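Local atomic coordinates of mutual gliding-motility protein MglA (Myxococcus xanthus, PDB entry 5YMX), a protein that belongs to the small Ras-like G proteins of the P-loop fold and is seen here with guanosine-5'-diphosphate in its nucleotide pocket. Residues T27-I32 / L76-G81; F56-P61 / K71-L76; V100-S105 / V137-K142. All coordinates share one frame; numbering follows the deposited sequence.

Contact 1: T27-I32 / L76-G81. With GDP (guanosine-5'-diphosphate), chain C.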
loop_
_atom_site.group_PDB
_atom_site.type_symbol
_atom_site.label_atom_id
_atom_site.label_comp_id
_atom_site.label_asym_id
_atom_site.label_seq_id
_atom_site.Cartn_x
_atom_site.Cartn_y
_atom_site.Cartn_z
ATOM N N THR A 27 -2.225 -8.860 7.462
ATOM C CA THR A 27 -3.645 -9.048 7.743
ATOM C C THR A 27 -4.498 -8.294 6.733
ATOM O O THR A 27 -5.504 -8.817 6.246
ATOM C CB THR A 27 -3.943 -8.599 9.180
ATOM O OG1 THR A 27 -3.090 -9.315 10.093
ATOM C CG2 THR A 27 -5.386 -8.885 9.549
ATOM N N ASN A 28 -4.101 -7.065 6.391
ATOM C CA ASN A 28 -4.788 -6.337 5.327
ATOM C C ASN A 28 -4.777 -7.131 4.027
ATOM O O ASN A 28 -5.819 -7.313 3.391
ATOM C CB ASN A 28 -4.105 -4.983 5.092
ATOM C CG ASN A 28 -4.686 -3.866 5.937
ATOM O OD1 ASN A 28 -5.598 -3.177 5.497
ATOM N ND2 ASN A 28 -4.148 -3.667 7.150
ATOM N N LEU A 29 -3.592 -7.563 3.582
ATOM C CA LEU A 29 -3.505 -8.257 2.297
ATOM C C LEU A 29 -4.331 -9.538 2.292
ATOM O O LEU A 29 -5.009 -9.832 1.305
ATOM C CB LEU A 29 -2.048 -8.550 1.918
ATOM C CG LEU A 29 -1.384 -7.492 1.025
ATOM C CD1 LEU A 29 -1.250 -6.146 1.730
ATOM C CD2 LEU A 29 -0.026 -7.961 0.534
ATOM N N GLN A 30 -4.265 -10.316 3.378
ATOM C CA GLN A 30 -5.000 -11.576 3.440
ATOM C C GLN A 30 -6.500 -11.333 3.444
ATOM O O GLN A 30 -7.254 -12.080 2.805
ATOM C CB GLN A 30 -4.619 -12.343 4.708
ATOM C CG GLN A 30 -3.252 -12.983 4.706
ATOM C CD GLN A 30 -2.895 -13.540 6.078
ATOM O OE1 GLN A 30 -3.362 -13.035 7.107
ATOM N NE2 GLN A 30 -2.061 -14.563 6.104
ATOM N N TYR A 31 -6.958 -10.309 4.172
ATOM C CA TYR A 31 -8.385 -10.016 4.181
ATOM C C TYR A 31 -8.855 -9.667 2.778
ATOM O O TYR A 31 -9.872 -10.180 2.297
ATOM C CB TYR A 31 -8.710 -8.879 5.165
ATOM C CG TYR A 31 -10.208 -8.680 5.267
ATOM C CD1 TYR A 31 -10.965 -9.420 6.171
ATOM C CD2 TYR A 31 -10.875 -7.791 4.436
ATOM C CE1 TYR A 31 -12.338 -9.281 6.248
ATOM C CE2 TYR A 31 -12.258 -7.632 4.507
ATOM C CZ TYR A 31 -12.982 -8.393 5.407
ATOM O OH TYR A 31 -14.353 -8.233 5.487
ATOM N N ILE A 32 -8.113 -8.790 2.099
ATOM C CA ILE A 32 -8.470 -8.431 0.734
ATOM C C ILE A 32 -8.456 -9.666 -0.157
ATOM O O ILE A 32 -9.393 -9.910 -0.923
ATOM C CB ILE A 32 -7.526 -7.342 0.200
ATOM C CG1 ILE A 32 -7.686 -6.067 1.024
ATOM C CG2 ILE A 32 -7.809 -7.100 -1.288
ATOM C CD1 ILE A 32 -6.482 -5.136 0.931
ATOM N N LEU A 76 -0.723 -5.752 -4.981
ATOM C CA LEU A 76 -0.520 -5.329 -3.598
ATOM C C LEU A 76 0.739 -5.997 -3.067
ATOM O O LEU A 76 0.888 -7.221 -3.179
ATOM C CB LEU A 76 -1.719 -5.685 -2.713
ATOM C CG LEU A 76 -3.117 -5.276 -3.185
ATOM C CD1 LEU A 76 -4.093 -5.389 -2.029
ATOM C CD2 LEU A 76 -3.163 -3.886 -3.802
ATOM N N TYR A 77 1.634 -5.194 -2.480
ATOM C CA TYR A 77 2.940 -5.666 -2.029
ATOM C C TYR A 77 3.208 -5.218 -0.599
ATOM O O TYR A 77 2.882 -4.089 -0.225
ATOM C CB TYR A 77 4.072 -5.046 -2.883
ATOM C CG TYR A 77 4.360 -5.769 -4.172
ATOM C CD1 TYR A 77 3.525 -5.637 -5.275
ATOM C CD2 TYR A 77 5.469 -6.589 -4.284
ATOM C CE1 TYR A 77 3.801 -6.310 -6.458
ATOM C CE2 TYR A 77 5.747 -7.274 -5.456
ATOM C CZ TYR A 77 4.907 -7.133 -6.534
ATOM O OH TYR A 77 5.192 -7.817 -7.700
ATOM N N THR A 78 3.880 -6.071 0.170
ATOM C CA THR A 78 4.358 -5.659 1.480
ATOM C C THR A 78 5.562 -6.493 1.875
ATOM O O THR A 78 5.773 -7.598 1.366
ATOM C CB THR A 78 3.245 -5.758 2.537
ATOM O OG1 THR A 78 3.584 -4.948 3.667
ATOM C CG2 THR A 78 3.021 -7.197 3.024
ATOM N N VAL A 79 6.350 -5.947 2.797
ATOM C CA VAL A 79 7.422 -6.684 3.469
ATOM C C VAL A 79 6.914 -6.953 4.876
ATOM O O VAL A 79 6.901 -6.038 5.712
ATOM C CB VAL A 79 8.729 -5.875 3.518
ATOM C CG1 VAL A 79 9.778 -6.611 4.340
ATOM C CG2 VAL A 79 9.237 -5.604 2.126
ATOM N N PRO A 80 6.443 -8.158 5.167
ATOM C CA PRO A 80 5.783 -8.407 6.448
ATOM C C PRO A 80 6.772 -8.784 7.540
ATOM O O PRO A 80 7.884 -9.250 7.284
ATOM C CB PRO A 80 4.883 -9.612 6.126
ATOM C CG PRO A 80 5.680 -10.379 5.124
ATOM C CD PRO A 80 6.381 -9.329 4.273
ATOM N N GLY A 81 6.330 -8.578 8.773
ATOM C CA GLY A 81 7.050 -9.064 9.932
ATOM C C GLY A 81 8.250 -8.203 10.284
ATOM O O GLY A 81 8.414 -7.070 9.822
HETATM P PB GDP C . 2.736 -7.269 9.519
HETATM O O1B GDP C . 2.392 -8.012 8.253
HETATM O O2B GDP C . 4.076 -7.640 10.074
HETATM O O3B GDP C . 2.552 -5.785 9.410
HETATM O O3A GDP C . 1.665 -7.692 10.674
HETATM P PA GDP C . 0.500 -8.820 10.666
HETATM O O1A GDP C . 1.131 -10.169 10.529
HETATM O O2A GDP C . -0.598 -8.474 9.705
HETATM O "O5'" GDP C . -0.094 -8.640 12.140
HETATM C "C5'" GDP C . 0.701 -8.902 13.301
HETATM C "C4'" GDP C . -0.201 -9.367 14.442
HETATM O "O4'" GDP C . -1.120 -8.326 14.796
HETATM C "C3'" GDP C . -1.044 -10.580 14.090
HETATM O "O3'" GDP C . -1.155 -11.383 15.276
HETATM C "C2'" GDP C . -2.392 -9.982 13.753
HETATM O "O2'" GDP C . -3.468 -10.894 13.986
HETATM C "C1'" GDP C . -2.455 -8.819 14.718
HETATM N N9 GDP C . -3.327 -7.742 14.233
HETATM C C8 GDP C . -3.287 -7.161 13.005
HETATM N N7 GDP C . -4.237 -6.194 12.913
HETATM C C5 GDP C . -4.851 -6.137 14.120
HETATM C C6 GDP C . -5.930 -5.338 14.708
HETATM O O6 GDP C . -6.505 -4.452 14.051
HETATM N N1 GDP C . -6.273 -5.604 15.978
HETATM C C2 GDP C . -5.686 -6.548 16.729
HETATM N N2 GDP C . -6.116 -6.724 18.003
HETATM N N3 GDP C . -4.686 -7.329 16.257
HETATM C C4 GDP C . -4.249 -7.151 14.981
#
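L29 and I32 of the helical segment T27-I32 lie over L76 and T78 of strand 76-78; the helix and strand axes come within 9.5 Å and run nearly antiparallel, at 153°. No hydrogen bond crosses between the segments; side chains meet through apolar groups, and L29 CD2 also rests against the backbone L76 O. L29 and L76 slide past each other in opposite directions, with L29 CG 4.2 Å from L76 CB. Further along the strand, L29 CD2 meets T78 CG2 at 4.0 Å. T78 turns this methyl to the helix because its hydroxyl is anti to the backbone N (chi1 -161°); OG1 is bonded to Y17 O. I32 and L76 cross at about a right angle, and I32 CD1 touches L76 CD1 at 3.8 Å. Both segments also reach GDP. T27 grips GDP O2A with two hydrogen bonds, from T27 N at 2.8 Å and T27 OG1 at 2.7 Å. G81 N gives a 2.8 Å hydrogen bond to GDP O2B. Helix 25-34 begins at the end of what is consistent with a P-loop. T27 and G81 add three of the hydrogen bonds to the phosphates, so the packing that sets helix on strand also sets these donors on the diphosphate.

Contact 2: F56-P61 / K71-L76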
loop_
_atom_site.group_PDB
_atom_site.type_symbol
_atom_site.label_atom_id
_atom_site.label_comp_id
_atom_site.label_asym_id
_atom_site.label_seq_id
_atom_site.Cartn_x
_atom_site.Cartn_y
_atom_site.Cartn_z
ATOM N N PHE A 56 2.809 -10.694 -1.802
ATOM C CA PHE A 56 2.134 -9.909 -2.827
ATOM C C PHE A 56 1.129 -10.756 -3.585
ATOM O O PHE A 56 1.179 -11.987 -3.573
ATOM C CB PHE A 56 3.115 -9.212 -3.791
ATOM C CG PHE A 56 3.957 -10.152 -4.601
ATOM C CD1 PHE A 56 5.104 -10.727 -4.069
ATOM C CD2 PHE A 56 3.616 -10.442 -5.916
ATOM C CE1 PHE A 56 5.901 -11.575 -4.845
ATOM C CE2 PHE A 56 4.410 -11.291 -6.686
ATOM C CZ PHE A 56 5.548 -11.855 -6.146
ATOM N N PHE A 57 0.222 -10.064 -4.260
ATOM C CA PHE A 57 -0.663 -10.695 -5.231
ATOM C C PHE A 57 -1.218 -9.629 -6.160
ATOM O O PHE A 57 -1.098 -8.428 -5.908
ATOM C CB PHE A 57 -1.803 -11.479 -4.561
ATOM C CG PHE A 57 -2.824 -10.618 -3.867
ATOM C CD1 PHE A 57 -2.608 -10.162 -2.570
ATOM C CD2 PHE A 57 -4.025 -10.298 -4.490
ATOM C CE1 PHE A 57 -3.572 -9.384 -1.914
ATOM C CE2 PHE A 57 -4.992 -9.544 -3.836
ATOM C CZ PHE A 57 -4.767 -9.090 -2.546
ATOM N N ASP A 58 -1.858 -10.079 -7.232
ATOM C CA ASP A 58 -2.500 -9.155 -8.150
ATOM C C ASP A 58 -3.931 -9.590 -8.437
ATOM O O ASP A 58 -4.306 -10.751 -8.266
ATOM C CB ASP A 58 -1.686 -8.948 -9.452
ATOM C CG ASP A 58 -1.626 -10.189 -10.316
ATOM O OD1 ASP A 58 -2.640 -10.522 -10.967
ATOM O OD2 ASP A 58 -0.555 -10.824 -10.362
ATOM N N PHE A 59 -4.738 -8.621 -8.850
ATOM C CA PHE A 59 -6.115 -8.919 -9.210
ATOM C C PHE A 59 -6.626 -7.854 -10.170
ATOM O O PHE A 59 -6.134 -6.721 -10.194
ATOM C CB PHE A 59 -7.031 -9.037 -7.978
ATOM C CG PHE A 59 -7.207 -7.751 -7.231
ATOM C CD1 PHE A 59 -6.219 -7.290 -6.379
ATOM C CD2 PHE A 59 -8.362 -6.994 -7.385
ATOM C CE1 PHE A 59 -6.380 -6.089 -5.688
ATOM C CE2 PHE A 59 -8.527 -5.797 -6.703
ATOM C CZ PHE A 59 -7.533 -5.343 -5.854
ATOM N N LEU A 60 -7.610 -8.244 -10.970
ATOM C CA LEU A 60 -8.175 -7.384 -12.006
ATOM C C LEU A 60 -9.635 -7.166 -11.649
ATOM O O LEU A 60 -10.482 -8.018 -11.966
ATOM C CB LEU A 60 -8.059 -8.080 -13.363
ATOM C CG LEU A 60 -8.438 -7.319 -14.634
ATOM C CD1 LEU A 60 -7.388 -6.279 -14.962
ATOM C CD2 LEU A 60 -8.631 -8.280 -15.809
ATOM N N PRO A 61 -9.986 -6.064 -10.984
ATOM C CA PRO A 61 -11.373 -5.913 -10.510
ATOM C C PRO A 61 -12.352 -5.792 -11.671
ATOM O O PRO A 61 -12.122 -5.046 -12.622
ATOM C CB PRO A 61 -11.330 -4.635 -9.660
ATOM C CG PRO A 61 -10.079 -3.930 -10.043
ATOM C CD PRO A 61 -9.114 -4.950 -10.569
ATOM N N LYS A 71 -7.586 -2.048 -19.203
ATOM C CA LYS A 71 -8.058 -2.418 -17.880
ATOM C C LYS A 71 -6.936 -2.194 -16.875
ATOM O O LYS A 71 -5.759 -2.173 -17.231
ATOM C CB LYS A 71 -8.497 -3.882 -17.860
ATOM C CG LYS A 71 -9.716 -4.167 -18.731
ATOM C CD LYS A 71 -10.175 -5.610 -18.583
ATOM C CE LYS A 71 -11.281 -5.951 -19.576
ATOM N NZ LYS A 71 -12.499 -5.108 -19.392
ATOM N N THR A 72 -7.306 -2.006 -15.609
ATOM C CA THR A 72 -6.324 -1.757 -14.559
ATOM C C THR A 72 -6.233 -2.975 -13.648
ATOM O O THR A 72 -7.239 -3.404 -13.071
ATOM C CB THR A 72 -6.641 -0.492 -13.757
ATOM O OG1 THR A 72 -6.675 0.642 -14.633
ATOM C CG2 THR A 72 -5.574 -0.261 -12.688
ATOM N N ARG A 73 -5.026 -3.518 -13.517
ATOM C CA ARG A 73 -4.720 -4.631 -12.631
ATOM C C ARG A 73 -3.930 -4.087 -11.452
ATOM O O ARG A 73 -2.936 -3.384 -11.647
ATOM C CB ARG A 73 -3.873 -5.674 -13.371
ATOM C CG ARG A 73 -3.509 -6.895 -12.517
ATOM C CD ARG A 73 -2.774 -7.966 -13.316
ATOM N NE ARG A 73 -3.616 -8.523 -14.374
ATOM C CZ ARG A 73 -4.540 -9.456 -14.170
ATOM N NH1 ARG A 73 -4.734 -9.943 -12.950
ATOM N NH2 ARG A 73 -5.272 -9.905 -15.181
ATOM N N PHE A 74 -4.371 -4.405 -10.238
ATOM C CA PHE A 74 -3.726 -3.918 -9.026
ATOM C C PHE A 74 -2.852 -5.005 -8.428
ATOM O O PHE A 74 -3.258 -6.166 -8.343
ATOM C CB PHE A 74 -4.765 -3.438 -8.004
ATOM C CG PHE A 74 -5.395 -2.138 -8.388
ATOM C CD1 PHE A 74 -4.746 -0.942 -8.125
ATOM C CD2 PHE A 74 -6.607 -2.110 -9.063
ATOM C CE1 PHE A 74 -5.308 0.267 -8.506
ATOM C CE2 PHE A 74 -7.170 -0.902 -9.441
ATOM C CZ PHE A 74 -6.520 0.282 -9.159
ATOM N N HIS A 75 -1.641 -4.622 -8.024
ATOM C CA HIS A 75 -0.693 -5.529 -7.396
ATOM C C HIS A 75 -0.419 -4.976 -6.011
ATOM O O HIS A 75 0.064 -3.849 -5.889
ATOM C CB HIS A 75 0.625 -5.558 -8.176
ATOM C CG HIS A 75 0.498 -6.004 -9.598
ATOM N ND1 HIS A 75 1.143 -7.122 -10.078
ATOM C CD2 HIS A 75 -0.158 -5.461 -10.652
ATOM C CE1 HIS A 75 0.869 -7.264 -11.360
ATOM N NE2 HIS A 75 0.081 -6.272 -11.734
ATOM N N LEU A 76 -0.723 -5.752 -4.981
ATOM C CA LEU A 76 -0.520 -5.329 -3.598
ATOM C C LEU A 76 0.739 -5.997 -3.067
ATOM O O LEU A 76 0.888 -7.221 -3.179
ATOM C CB LEU A 76 -1.719 -5.685 -2.713
ATOM C CG LEU A 76 -3.117 -5.276 -3.185
ATOM C CD1 LEU A 76 -4.093 -5.389 -2.029
ATOM C CD2 LEU A 76 -3.163 -3.886 -3.802
HETATM O O HOH W 1 -9.793 -4.006 -14.025
#
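F57 and L76 form a hydrogen-bonded antiparallel pair, with F57 N 3.1 Å from L76 O and a return bond from L76 N to F57 O. F59 and F74 make the next such pair, again with two bonds. Between them D58 and H75 are a non-hydrogen-bonded pair, their CA atoms 4.1 Å apart. Here the carbonyl oxygens of F57 and F74 also receive CA-H...O contacts, from H75 and D58. The strands are the two arms of a beta hairpin, 53-59 and 71-78, in the mixed sheet of this Ras-like fold.

Charge and polar contacts sit on the face of D58 and H75. R73 NH1 bonds D58 OD1 at 2.9 Å in a salt bridge. The carboxylate and guanidinium planes stand 87° apart, and the bond is bent, 133° at the hydrogen. The R73 chain turns at chi3 (-64°), bringing the guanidinium back across the hairpin; its NE pairs with E10. D58 CB lies over one face of the H75 ring, a CH-pi contact 3.5 Å from the centroid. H75 NE2 is hydrogen-bonded to N12. L60 CB covers one face of the R73 guanidinium.

Apolar contacts fill the other face. F57 lies beside L76, with F57 CZ 3.8 Å from L76 CD1. F59 CE1 meets F74 CB at 3.9 Å, and L76 CG lies at the edge of the F59 ring. P61 CG approaches the edge of the F74 ring, 4.0 Å from F74 CD2. Beyond the last pair, a water lies within hydrogen-bonding distance of both P61 O and T72 O.

Contact 3: V100-S105 / V137-K142. With GDP (guanosine-5'-diphosphate), chain C.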
loop_
_atom_site.group_PDB
_atom_site.type_symbol
_atom_site.label_atom_id
_atom_site.label_comp_id
_atom_site.label_asym_id
_atom_site.label_seq_id
_atom_site.Cartn_x
_atom_site.Cartn_y
_atom_site.Cartn_z
ATOM N N VAL A 100 0.030 2.691 1.046
ATOM C CA VAL A 100 -0.796 2.673 2.249
ATOM C C VAL A 100 0.166 2.554 3.412
ATOM O O VAL A 100 0.895 1.564 3.507
ATOM C CB VAL A 100 -1.779 1.491 2.269
ATOM C CG1 VAL A 100 -2.517 1.442 3.610
ATOM C CG2 VAL A 100 -2.748 1.579 1.095
ATOM N N PHE A 101 0.199 3.566 4.282
ATOM C CA PHE A 101 0.951 3.449 5.525
ATOM C C PHE A 101 0.017 2.898 6.591
ATOM O O PHE A 101 -1.010 3.517 6.897
ATOM C CB PHE A 101 1.568 4.774 5.982
ATOM C CG PHE A 101 2.461 4.615 7.186
ATOM C CD1 PHE A 101 3.789 4.250 7.034
ATOM C CD2 PHE A 101 1.965 4.772 8.478
ATOM C CE1 PHE A 101 4.613 4.085 8.143
ATOM C CE2 PHE A 101 2.785 4.591 9.587
ATOM C CZ PHE A 101 4.112 4.267 9.416
ATOM N N VAL A 102 0.357 1.733 7.133
ATOM C CA VAL A 102 -0.429 1.098 8.188
ATOM C C VAL A 102 0.251 1.407 9.511
ATOM O O VAL A 102 1.384 0.976 9.741
ATOM C CB VAL A 102 -0.576 -0.416 7.960
ATOM C CG1 VAL A 102 -1.403 -1.035 9.096
ATOM C CG2 VAL A 102 -1.198 -0.710 6.578
ATOM N N ALA A 103 -0.421 2.183 10.359
ATOM C CA ALA A 103 0.087 2.510 11.678
ATOM C C ALA A 103 -0.522 1.579 12.720
ATOM O O ALA A 103 -1.728 1.296 12.704
ATOM C CB ALA A 103 -0.270 3.949 12.037
ATOM N N ASP A 104 0.307 1.119 13.642
ATOM C CA ASP A 104 -0.173 0.341 14.771
ATOM C C ASP A 104 -0.602 1.326 15.852
ATOM O O ASP A 104 0.228 2.075 16.373
ATOM C CB ASP A 104 0.973 -0.547 15.247
ATOM C CG ASP A 104 0.559 -1.520 16.322
ATOM O OD1 ASP A 104 -0.231 -1.134 17.212
ATOM O OD2 ASP A 104 1.047 -2.672 16.293
ATOM N N SER A 105 -1.896 1.343 16.181
ATOM C CA SER A 105 -2.404 2.386 17.070
ATOM C C SER A 105 -1.953 2.240 18.516
ATOM O O SER A 105 -2.190 3.157 19.306
ATOM C CB SER A 105 -3.933 2.442 17.037
ATOM O OG SER A 105 -4.384 2.838 15.752
ATOM N N VAL A 137 -2.318 7.056 1.356
ATOM C CA VAL A 137 -3.333 7.079 2.400
ATOM C C VAL A 137 -2.742 6.430 3.639
ATOM O O VAL A 137 -1.809 5.625 3.561
ATOM C CB VAL A 137 -4.637 6.357 1.993
ATOM C CG1 VAL A 137 -5.177 6.877 0.666
ATOM C CG2 VAL A 137 -4.444 4.862 1.902
ATOM N N ILE A 138 -3.302 6.779 4.791
ATOM C CA ILE A 138 -2.827 6.255 6.063
ATOM C C ILE A 138 -3.957 5.506 6.760
ATOM O O ILE A 138 -5.104 5.971 6.791
ATOM C CB ILE A 138 -2.187 7.354 6.955
ATOM C CG1 ILE A 138 -1.517 6.746 8.191
ATOM C CG2 ILE A 138 -3.172 8.442 7.367
ATOM C CD1 ILE A 138 -0.491 7.678 8.839
ATOM N N GLN A 139 -3.626 4.345 7.308
ATOM C CA GLN A 139 -4.572 3.532 8.059
ATOM C C GLN A 139 -4.130 3.481 9.510
ATOM O O GLN A 139 -2.985 3.132 9.796
ATOM C CB GLN A 139 -4.611 2.116 7.486
ATOM C CG GLN A 139 -5.597 1.202 8.225
ATOM C CD GLN A 139 -5.520 -0.216 7.719
ATOM O OE1 GLN A 139 -4.866 -1.057 8.322
ATOM N NE2 GLN A 139 -6.184 -0.486 6.591
ATOM N N TYR A 140 -5.037 3.834 10.423
ATOM C CA TYR A 140 -4.790 3.676 11.857
ATOM C C TYR A 140 -5.410 2.343 12.241
ATOM O O TYR A 140 -6.633 2.238 12.399
ATOM C CB TYR A 140 -5.420 4.811 12.656
ATOM C CG TYR A 140 -4.986 6.196 12.228
ATOM C CD1 TYR A 140 -3.678 6.450 11.812
ATOM C CD2 TYR A 140 -5.880 7.247 12.234
ATOM C CE1 TYR A 140 -3.291 7.725 11.422
ATOM C CE2 TYR A 140 -5.500 8.516 11.865
ATOM C CZ TYR A 140 -4.205 8.753 11.458
ATOM O OH TYR A 140 -3.827 10.016 11.077
ATOM N N ASN A 141 -4.575 1.307 12.324
ATOM C CA ASN A 141 -5.035 -0.055 12.541
ATOM C C ASN A 141 -5.041 -0.387 14.040
ATOM O O ASN A 141 -4.453 0.318 14.865
ATOM C CB ASN A 141 -4.161 -1.037 11.751
ATOM C CG ASN A 141 -4.739 -2.431 11.714
ATOM O OD1 ASN A 141 -5.962 -2.608 11.639
ATOM N ND2 ASN A 141 -3.870 -3.435 11.775
ATOM N N LYS A 142 -5.700 -1.495 14.393
ATOM C CA LYS A 142 -5.782 -1.969 15.778
ATOM C C LYS A 142 -6.601 -1.023 16.647
ATOM O O LYS A 142 -6.323 -0.858 17.842
ATOM C CB LYS A 142 -4.402 -2.261 16.386
ATOM C CG LYS A 142 -3.475 -3.063 15.459
ATOM C CD LYS A 142 -2.356 -3.750 16.221
ATOM C CE LYS A 142 -1.463 -4.565 15.307
ATOM N NZ LYS A 142 -0.299 -5.143 16.041
HETATM P PB GDP C . 2.736 -7.269 9.519
HETATM O O1B GDP C . 2.392 -8.012 8.253
HETATM O O2B GDP C . 4.076 -7.640 10.074
HETATM O O3B GDP C . 2.552 -5.785 9.410
HETATM O O3A GDP C . 1.665 -7.692 10.674
HETATM P PA GDP C . 0.500 -8.820 10.666
HETATM O O1A GDP C . 1.131 -10.169 10.529
HETATM O O2A GDP C . -0.598 -8.474 9.705
HETATM O "O5'" GDP C . -0.094 -8.640 12.140
HETATM C "C5'" GDP C . 0.701 -8.902 13.301
HETATM C "C4'" GDP C . -0.201 -9.367 14.442
HETATM O "O4'" GDP C . -1.120 -8.326 14.796
HETATM C "C3'" GDP C . -1.044 -10.580 14.090
HETATM O "O3'" GDP C . -1.155 -11.383 15.276
HETATM C "C2'" GDP C . -2.392 -9.982 13.753
HETATM O "O2'" GDP C . -3.468 -10.894 13.986
HETATM C "C1'" GDP C . -2.455 -8.819 14.718
HETATM N N9 GDP C . -3.327 -7.742 14.233
HETATM C C8 GDP C . -3.287 -7.161 13.005
HETATM N N7 GDP C . -4.237 -6.194 12.913
HETATM C C5 GDP C . -4.851 -6.137 14.120
HETATM C C6 GDP C . -5.930 -5.338 14.708
HETATM O O6 GDP C . -6.505 -4.452 14.051
HETATM N N1 GDP C . -6.273 -5.604 15.978
HETATM C C2 GDP C . -5.686 -6.548 16.729
HETATM N N2 GDP C . -6.116 -6.724 18.003
HETATM N N3 GDP C . -4.686 -7.329 16.257
HETATM C C4 GDP C . -4.249 -7.151 14.981
#
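The guanine end of the nucleotide pocket lies at the ends of two parallel strands, V100-D104 and V137-N141, joined as a beta-alpha-beta unit through helix 110-126. N141 and K142, followed by D144, are consistent with the NKxD motif of Ras-like G proteins. The strands pair in register. The bond from Q139 N to F101 O is almost straight (175°), and the ladder continues through A103 N to Q139 O and N141 N to A103 O.

Side chains pack on both faces. V100 CG2 touches V137 CG2 at 3.8 Å, and V102 CG1 lies 3.8 Å from N141 CB. On the other face F101 and I138 lie side by side, and A103 CB sits at the edge of the Y140 ring.

At the pocket end N141 O takes two bonds from S105, one from its N and one from its OG, the latter 2.7 Å long. They arrive from opposite faces of the carbonyl plane. N141 ND2 gives a 3.0 Å hydrogen bond to GDP N7 and another to C23 O, while N141 OD1 accepts from A170 N, which fixes the amide's rotation. The K142 chain is extended beyond CG, running over one face of the purine, with K142 CG 3.4 Å from GDP C6. It ends at D104, where K142 NZ makes a 2.8 Å salt bridge to D104 OD2, meeting it from above the carboxylate plane. L22 O is a second partner. The buried ammonium is thus held by a carboxylate and a carbonyl, which would favour its charged form, and the chain is fixed over the base.

In the fold
From the N terminus, the chain runs through strand 10-18 and a probable P-loop into helix 25-34, where contact 1 opens. Contact 2 opens next and closes across the loop that joins strands 53-59 and 71-78. Contact 1 then closes further along that second strand, so contact 2 is nested inside its loop and L76 is shared. F57 also packs on L29 and I32. Contact 3 follows in series, joining strands 98-104 and 136-141 across the crossover through helix 110-126. All three reach the same sheet. Contacts 2 and 3 do not touch; their centres are about 21 Å apart. Contact 1 bridges to contact 3 through N28 and Q139, and both meet GDP, at phosphates and base respectively.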